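Local coordinates for conserved domain protein (Bacillus anthracis, PDB 3FBQ) that is of unknown function but is rich in beta-strands and probably belongs among the immunoglobulin-like E-set proteins, at residues 164-169 against 286-291; 194-199 against 224-229. One frame throughout, in Å; residues are numbered along the deposited sequence.

Contact 1: residues 164-169 against 286-291; sequences ANMEKV and IVIDLK
Met166, Ile286 and Ile288 meet in the apolar interior of a folded beta-sheet, where strand 162-171 faces strand 281-289, the outermost strand at one end of the eight-stranded order. The two segments run nearly parallel, their axes 12° apart and 9.6 Å from each other at closest approach, too wide for backbone pairing but right for side chains to meet between them. Met166 is the central piece. Its CG lies 3.7 Å from Ile288 CD1 and 3.9 Å from Ile286 CD1, so one methylene meets the ends of both isoleucines. With CG beside the backbone N (chi1 -73°) and further bends at chi2 and chi3, the thioether curls instead of extending: SD stays 4.1 Å from Ile288 CD1, while CE reaches Ile286 CD1, also at 4.1 Å. Met166 and Ile286 point at each other tip to tip, whereas Ile288 crosses the methionine at about a right angle. The flexible, unbranched methionine can adapt its shape to two stiff, beta-branched neighbours that themselves favour extended strands. Tyr180 and Val242, from adjoining strands, extend this apolar layer. Ile286 also touches Ser157 of strand 149-157, at the other end of the order. One antiparallel sheet thus folds over until its two outermost strands approach each other and its apolar face turns inward, consistent with the sandwich-like beta domains of the E-set clan.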
# COMPACT_ATOMS: atom_id res chain seq x y z
N ALA A 164 21.93 13.97 -26.27
CA ALA A 164 20.59 13.33 -26.29
C ALA A 164 20.41 12.43 -27.50
O ALA A 164 20.60 12.89 -28.62
CB ALA A 164 19.51 14.38 -26.22
N ASN A 165 20.09 11.16 -27.31
CA ASN A 165 19.91 10.26 -28.46
C ASN A 165 18.50 9.81 -28.70
O ASN A 165 17.89 9.18 -27.83
CB ASN A 165 20.76 9.03 -28.30
CG ASN A 165 22.15 9.37 -27.89
OD1 ASN A 165 22.96 9.81 -28.71
ND2 ASN A 165 22.43 9.21 -26.59
N MET A 166 18.00 10.08 -29.90
CA MET A 166 16.71 9.57 -30.28
C MET A 166 16.83 8.04 -30.37
O MET A 166 17.95 7.50 -30.48
CB MET A 166 16.30 10.23 -31.62
CG MET A 166 15.86 11.76 -31.56
SD MET A 166 14.79 12.25 -30.12
CE MET A 166 16.01 12.63 -28.86
N GLU A 167 15.73 7.32 -30.29
CA GLU A 167 15.79 5.84 -30.37
C GLU A 167 14.65 5.32 -31.24
O GLU A 167 14.83 4.47 -32.14
CB GLU A 167 15.66 5.19 -28.98
CG GLU A 167 16.93 4.91 -28.13
CD GLU A 167 16.56 4.47 -26.67
OE1 GLU A 167 17.45 4.27 -25.77
OE2 GLU A 167 15.35 4.34 -26.39
N LYS A 168 13.46 5.83 -30.97
CA LYS A 168 12.31 5.28 -31.63
C LYS A 168 11.19 6.27 -31.74
O LYS A 168 11.08 7.18 -30.91
CB LYS A 168 11.82 4.07 -30.86
CG LYS A 168 11.29 3.03 -31.79
CD LYS A 168 10.32 2.11 -31.11
CE LYS A 168 10.99 1.20 -30.06
NZ LYS A 168 12.30 0.70 -30.57
N VAL A 169 10.32 6.09 -32.71
CA VAL A 169 9.13 6.91 -32.76
C VAL A 169 7.93 5.99 -32.97
O VAL A 169 8.08 4.97 -33.65
CB VAL A 169 9.27 8.00 -33.87
CG1 VAL A 169 9.40 7.37 -35.27
CG2 VAL A 169 8.14 9.03 -33.80
N ILE A 286 17.26 18.55 -32.99
CA ILE A 286 17.17 17.37 -33.89
C ILE A 286 16.01 17.21 -34.89
O ILE A 286 14.87 17.48 -34.56
CB ILE A 286 17.09 16.10 -33.09
CG1 ILE A 286 18.05 16.15 -31.94
CG2 ILE A 286 17.43 14.94 -33.92
CD1 ILE A 286 18.34 14.81 -31.40
N VAL A 287 16.32 16.68 -36.08
CA VAL A 287 15.36 16.49 -37.18
C VAL A 287 15.06 15.04 -37.54
O VAL A 287 15.93 14.27 -37.93
CB VAL A 287 15.73 17.32 -38.40
CG1 VAL A 287 14.93 16.88 -39.62
CG2 VAL A 287 15.49 18.77 -38.05
N ILE A 288 13.80 14.69 -37.35
CA ILE A 288 13.33 13.36 -37.54
C ILE A 288 12.41 13.32 -38.77
O ILE A 288 11.42 14.06 -38.83
CB ILE A 288 12.56 12.95 -36.30
CG1 ILE A 288 13.56 12.72 -35.15
CG2 ILE A 288 11.75 11.71 -36.55
CD1 ILE A 288 12.93 12.41 -33.78
N ASP A 289 12.77 12.48 -39.73
CA ASP A 289 11.90 12.19 -40.86
C ASP A 289 10.73 11.32 -40.43
O ASP A 289 10.91 10.13 -40.13
CB ASP A 289 12.67 11.36 -41.89
CG ASP A 289 13.52 12.21 -42.85
OD1 ASP A 289 14.09 13.26 -42.42
OD2 ASP A 289 13.60 11.81 -44.04
N LEU A 290 9.52 11.87 -40.39
CA LEU A 290 8.38 11.00 -40.53
C LEU A 290 8.61 10.42 -41.93
O LEU A 290 8.78 11.18 -42.95
CB LEU A 290 7.08 11.80 -40.43
CG LEU A 290 6.90 12.76 -39.23
CD1 LEU A 290 5.62 13.57 -39.26
CD2 LEU A 290 6.92 11.96 -37.96
N LYS A 291 8.74 9.10 -42.02
CA LYS A 291 8.99 8.53 -43.35
C LYS A 291 8.31 7.19 -43.48
O LYS A 291 7.17 7.13 -43.94
CB LYS A 291 10.49 8.46 -43.69
CG LYS A 291 11.11 7.07 -43.53
CD LYS A 291 12.51 6.95 -44.15
CE LYS A 291 12.48 6.99 -45.70
NZ LYS A 291 11.19 6.51 -46.31

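Contact 2: residues 194-199 against 224-229; sequences SVDVEL and IRWSAT
Trp226 reaches from strand 224-231 toward Asp196 and Val197 of strand 196-203, and its indole has the largest share of this contact. The two strands are not direct neighbours, since 208-218 comes between them in the sheet order; the CA atoms of Val197 and Trp226 are 8.9 Å apart. From CB, which heads toward the other strand, CG is placed beside the backbone N, and chi2 near 100° turns the indole plane roughly perpendicular to the plane of CA, CB and CG. On the five-membered ring, NE1 comes 4.4 Å from Val197 O, which lies over one face. That carbonyl is not left to the indole: it accepts a hydrogen bond from Tyr180 OH, and the tyrosine ring itself meets Trp226 with the planes not far from parallel. Farther out, CZ2 and CH2 of Trp226 are each 3.8 Å from Asp196 OD2, which approaches obliquely on the same side as Val197 O. Asp196 extends its carboxylate with CG anti to the backbone N (chi1 174°), crossing the indole at about a right angle, the two planes 60° apart. Across the ring, Ile224 CG2 sits 3.5 Å above the plane, over its centre, in a CH-pi arrangement between residues two apart on one strand. A wide, flat aromatic suits this place because it can span the gap between strands and present one face to a methyl and the other to the Val197 carbonyl, whose polarity is met by Tyr180 OH. Glu36 of the second subunit packs on the same tryptophan. The ring thus links strands 224-231 and 196-203 across the intervening 208-218 in one antiparallel sheet, consistent with an E-set domain.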
# COMPACT_ATOMS: atom_id res chain seq x y z
N SER A 194 22.14 16.21 -11.11
CA SER A 194 20.77 16.05 -11.59
C SER A 194 20.61 16.59 -13.00
O SER A 194 20.06 17.67 -13.21
CB SER A 194 19.80 16.75 -10.64
OG SER A 194 18.71 17.32 -11.36
N VAL A 195 21.10 15.83 -13.98
CA VAL A 195 20.87 16.15 -15.38
C VAL A 195 19.55 15.56 -15.87
O VAL A 195 19.32 14.36 -15.75
CB VAL A 195 22.02 15.63 -16.27
CG1 VAL A 195 21.91 16.23 -17.67
CG2 VAL A 195 23.36 15.95 -15.64
N ASP A 196 18.69 16.41 -16.42
CA ASP A 196 17.36 16.02 -16.79
C ASP A 196 17.05 16.56 -18.17
O ASP A 196 16.97 17.78 -18.35
CB ASP A 196 16.40 16.56 -15.75
CG ASP A 196 14.97 16.33 -16.12
OD1 ASP A 196 14.18 17.27 -15.98
OD2 ASP A 196 14.66 15.21 -16.60
N VAL A 197 16.85 15.67 -19.13
CA VAL A 197 16.70 16.06 -20.55
C VAL A 197 15.27 16.02 -21.07
O VAL A 197 14.72 14.96 -21.31
CB VAL A 197 17.56 15.20 -21.51
CG1 VAL A 197 17.64 15.87 -22.80
CG2 VAL A 197 18.93 15.01 -20.99
N GLU A 198 14.70 17.20 -21.28
CA GLU A 198 13.35 17.40 -21.74
C GLU A 198 13.40 17.66 -23.20
O GLU A 198 14.33 18.28 -23.65
CB GLU A 198 12.81 18.68 -21.12
CG GLU A 198 11.41 18.52 -20.55
CD GLU A 198 11.47 17.78 -19.22
OE1 GLU A 198 10.50 17.04 -18.95
OE2 GLU A 198 12.49 17.94 -18.47
N LEU A 199 12.39 17.21 -23.95
CA LEU A 199 12.25 17.54 -25.35
C LEU A 199 10.98 18.31 -25.60
O LEU A 199 9.94 18.10 -24.99
CB LEU A 199 12.16 16.29 -26.20
CG LEU A 199 13.02 15.06 -25.97
CD1 LEU A 199 12.41 13.98 -26.85
CD2 LEU A 199 14.49 15.29 -26.29
N ILE A 224 19.89 7.79 -18.62
CA ILE A 224 18.50 7.40 -18.44
C ILE A 224 17.81 7.24 -19.82
O ILE A 224 17.80 8.16 -20.61
CB ILE A 224 17.69 8.49 -17.58
CG1 ILE A 224 18.40 8.96 -16.29
CG2 ILE A 224 16.31 8.07 -17.24
CD1 ILE A 224 19.23 7.96 -15.63
N ARG A 225 17.22 6.08 -20.10
CA ARG A 225 16.26 5.93 -21.18
C ARG A 225 14.95 6.48 -20.69
O ARG A 225 14.57 6.23 -19.54
CB ARG A 225 16.10 4.47 -21.55
CG ARG A 225 17.45 3.70 -21.47
CD ARG A 225 17.44 2.38 -22.20
NE ARG A 225 16.62 2.46 -23.43
CZ ARG A 225 16.14 1.40 -24.08
NH1 ARG A 225 16.39 0.18 -23.62
NH2 ARG A 225 15.39 1.56 -25.18
N TRP A 226 14.28 7.25 -21.56
CA TRP A 226 13.03 7.94 -21.25
C TRP A 226 12.10 7.71 -22.39
O TRP A 226 12.49 7.30 -23.49
CB TRP A 226 13.24 9.46 -21.32
CG TRP A 226 14.21 10.10 -20.44
CD1 TRP A 226 15.48 10.49 -20.77
CD2 TRP A 226 13.99 10.52 -19.13
NE1 TRP A 226 16.09 11.10 -19.70
CE2 TRP A 226 15.19 11.11 -18.67
CE3 TRP A 226 12.91 10.40 -18.24
CZ2 TRP A 226 15.32 11.59 -17.36
CZ3 TRP A 226 13.04 10.87 -16.94
CH2 TRP A 226 14.23 11.45 -16.51
N SER A 227 10.85 8.09 -22.21
CA SER A 227 9.95 8.25 -23.35
C SER A 227 8.84 9.22 -23.02
O SER A 227 8.49 9.42 -21.83
CB SER A 227 9.38 6.92 -23.75
OG SER A 227 8.21 6.67 -23.02
N ALA A 228 8.27 9.88 -24.03
CA ALA A 228 7.18 10.81 -23.73
C ALA A 228 6.09 10.65 -24.73
O ALA A 228 6.31 10.16 -25.87
CB ALA A 228 7.66 12.17 -23.77
N THR A 229 4.89 11.08 -24.36
CA THR A 229 3.82 10.93 -25.34
C THR A 229 3.28 12.26 -25.75
O THR A 229 3.18 13.15 -24.92
CB THR A 229 2.73 10.01 -24.80
OG1 THR A 229 3.40 8.92 -24.17
CG2 THR A 229 1.79 9.48 -25.96

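The centres of contacts 1 and 2 are 14 Å apart within one eight-stranded antiparallel sheet, and all four segments lie in the part of the chain that belongs to the DUF5643 family. Along the chain the order is 164-169, 194-199, 224-229 and 286-291, so contact 2 is enclosed between the halves of contact 1. The two meet directly: Met166 CE packs 4.0 Å from Leu199 CD2, and Ala164 CB lies 4.2 Å from Val197 CG1. A salt bridge joins Glu167 OE2 to Arg225 NH2 at 3.0 Å. Ala164, Met166, Val197 and Leu199 thus join the two contacts on one apolar side, while Trp226 at contact 2 also packs against the second subunit.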